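Local coordinates for protein aminotransferase, classes I and II (Silicibacter pomeroyi DSS-3, PDB 3H14) that probably catalyses pyridoxal-phosphate-dependent transfer of the amino group of L-aspartate to 2-oxoglutarate, giving oxaloacetate and L-glutamate, like other aminotransferases of its family, at residues N226-Y231 with A273-D278. Numbering follows the deposited sequence.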
loop_
_atom_site.group_PDB
_atom_site.type_symbol
_atom_site.label_atom_id
_atom_site.label_comp_id
_atom_site.label_asym_id
_atom_site.label_seq_id
_atom_site.Cartn_x
_atom_site.Cartn_y
_atom_site.Cartn_z
ATOM N N ASN A 226 -1.381 3.941 8.898
ATOM C CA ASN A 226 -2.121 2.725 8.648
ATOM C C ASN A 226 -3.546 3.033 8.177
ATOM O O ASN A 226 -3.963 4.180 8.040
ATOM C CB ASN A 226 -2.125 1.825 9.865
ATOM C CG ASN A 226 -1.934 0.339 9.514
ATOM O OD1 ASN A 226 -2.637 -0.229 8.655
ATOM N ND2 ASN A 226 -1.012 -0.317 10.243
ATOM N N SER A 227 -4.271 1.969 7.893
ATOM C CA SER A 227 -5.564 2.065 7.235
ATOM C C SER A 227 -6.365 0.808 7.547
ATOM O O SER A 227 -5.786 -0.262 7.843
ATOM C CB SER A 227 -5.362 2.165 5.727
ATOM O OG SER A 227 -6.609 2.330 5.024
ATOM N N PHE A 228 -7.688 0.939 7.450
ATOM C CA PHE A 228 -8.590 -0.215 7.518
ATOM C C PHE A 228 -8.914 -0.781 6.138
ATOM O O PHE A 228 -9.740 -1.685 6.031
ATOM C CB PHE A 228 -9.873 0.176 8.256
ATOM C CG PHE A 228 -9.643 0.446 9.702
ATOM C CD1 PHE A 228 -9.600 -0.611 10.594
ATOM C CD2 PHE A 228 -9.413 1.727 10.173
ATOM C CE1 PHE A 228 -9.379 -0.409 11.916
ATOM C CE2 PHE A 228 -9.185 1.958 11.531
ATOM C CZ PHE A 228 -9.145 0.886 12.398
ATOM N N SER A 229 -8.213 -0.299 5.110
ATOM C CA SER A 229 -8.556 -0.587 3.735
ATOM C C SER A 229 -8.098 -1.964 3.230
ATOM O O SER A 229 -8.618 -2.426 2.211
ATOM C CB SER A 229 -8.006 0.500 2.805
ATOM O OG SER A 229 -6.589 0.580 2.908
ATOM N N LYS A 230 -7.136 -2.595 3.921
ATOM C CA LYS A 230 -6.466 -3.802 3.425
ATOM C C LYS A 230 -6.783 -5.066 4.252
ATOM O O LYS A 230 -7.723 -5.765 3.929
ATOM C CB LYS A 230 -4.957 -3.581 3.288
ATOM C CG LYS A 230 -4.573 -2.321 2.527
ATOM C CD LYS A 230 -5.013 -2.311 1.038
ATOM C CE LYS A 230 -4.540 -1.002 0.404
ATOM N NZ LYS A 230 -5.102 -0.632 -0.905
ATOM N N TYR A 231 -6.008 -5.382 5.279
ATOM C CA TYR A 231 -6.339 -6.521 6.144
ATOM C C TYR A 231 -7.757 -6.382 6.712
ATOM O O TYR A 231 -8.499 -7.354 6.817
ATOM C CB TYR A 231 -5.388 -6.606 7.312
ATOM C CG TYR A 231 -5.756 -7.713 8.254
ATOM C CD1 TYR A 231 -5.572 -9.066 7.888
ATOM C CD2 TYR A 231 -6.346 -7.442 9.469
ATOM C CE1 TYR A 231 -5.942 -10.106 8.756
ATOM C CE2 TYR A 231 -6.678 -8.467 10.343
ATOM C CZ TYR A 231 -6.481 -9.788 9.981
ATOM O OH TYR A 231 -6.861 -10.760 10.870
ATOM N N ALA A 273 -15.720 -2.257 15.194
ATOM C CA ALA A 273 -16.214 -3.625 15.152
ATOM C C ALA A 273 -15.308 -4.543 14.301
ATOM O O ALA A 273 -15.091 -5.695 14.658
ATOM C CB ALA A 273 -17.646 -3.643 14.638
ATOM N N ALA A 274 -14.803 -4.031 13.180
ATOM C CA ALA A 274 -13.956 -4.815 12.254
ATOM C C ALA A 274 -12.759 -5.392 12.967
ATOM O O ALA A 274 -12.322 -6.528 12.687
ATOM C CB ALA A 274 -13.490 -3.939 11.117
ATOM N N LEU A 275 -12.246 -4.619 13.925
ATOM C CA LEU A 275 -11.088 -5.036 14.716
ATOM C C LEU A 275 -11.331 -6.325 15.500
ATOM O O LEU A 275 -10.385 -7.034 15.850
ATOM C CB LEU A 275 -10.661 -3.897 15.649
ATOM C CG LEU A 275 -9.889 -2.775 14.942
ATOM C CD1 LEU A 275 -10.092 -1.407 15.625
ATOM C CD2 LEU A 275 -8.408 -3.153 14.858
ATOM N N ASP A 276 -12.598 -6.632 15.781
ATOM C CA ASP A 276 -12.939 -7.901 16.446
ATOM C C ASP A 276 -13.436 -8.996 15.488
ATOM O O ASP A 276 -13.853 -10.060 15.950
ATOM C CB ASP A 276 -13.967 -7.666 17.532
ATOM C CG ASP A 276 -13.434 -6.815 18.641
ATOM O OD1 ASP A 276 -12.252 -6.998 19.015
ATOM O OD2 ASP A 276 -14.189 -5.951 19.119
ATOM N N CYS A 277 -13.371 -8.761 14.174
ATOM C CA CYS A 277 -13.814 -9.751 13.164
ATOM C C CYS A 277 -12.669 -10.661 12.704
ATOM O O CYS A 277 -12.536 -10.982 11.517
ATOM C CB CYS A 277 -14.452 -9.062 11.953
ATOM S SG CYS A 277 -15.975 -8.164 12.305
ATOM N N ASP A 278 -11.856 -11.078 13.660
ATOM C CA ASP A 278 -10.664 -11.914 13.410
ATOM C C ASP A 278 -10.952 -13.142 12.557
ATOM O O ASP A 278 -10.209 -13.434 11.630
ATOM C CB ASP A 278 -10.034 -12.361 14.741
ATOM C CG ASP A 278 -9.777 -11.196 15.696
ATOM O OD1 ASP A 278 -8.690 -10.575 15.616
ATOM O OD2 ASP A 278 -10.657 -10.919 16.545
HETATM O O HOH W 1 -7.607 -9.953 13.179
#
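The nearest CA atoms of the two segments, those of Phe228 and Ala274, are 8.5 Å apart, and side chains and one water span the space between them. Residues 226-231 run off the end of strand 223-227 into a loop, while 273-278 form the link between helices 265-274 and 278-302: a type I turn from Ala274 to Cys277, closed by the hydrogen bond from Cys277 N to Ala274 O, with Cys277 as N-cap of the second helix. Phe228 points at this turn, its CG beside the backbone N and anti to the carbonyl carbon (chi1 -68°), and meets the branched end of Leu275 at the ring edge. The two side chains cross at about a right angle; Phe228 CE1 lies 3.9 Å from Leu275 CG, and Leu275 CD1 reaches on to CZ of the same ring. An alanine in place of Leu275 would probably leave this edge of the Phe228 ring without its apolar partner and open a gap facing helix 71-85. The second link is polar: a water in the plane of the Tyr231 ring lies 2.6 Å from Tyr231 OH and donates to Asp278 OD1 at 2.7 Å. Gln282, one turn into helix 278-302, also binds the Tyr231 hydroxyl. Around this buried contact, Leu73, Arg76 and Leu80 of helix 71-85 pack on Leu275 and Ile77 on Phe228, whose ring also meets Trp241 of strand 240-243, next to 223-227 in the seven-stranded sheet. The contact thus joins the end of an inner strand of the large sheet of this fold-type-I aminotransferase to the junction between two consecutive helices.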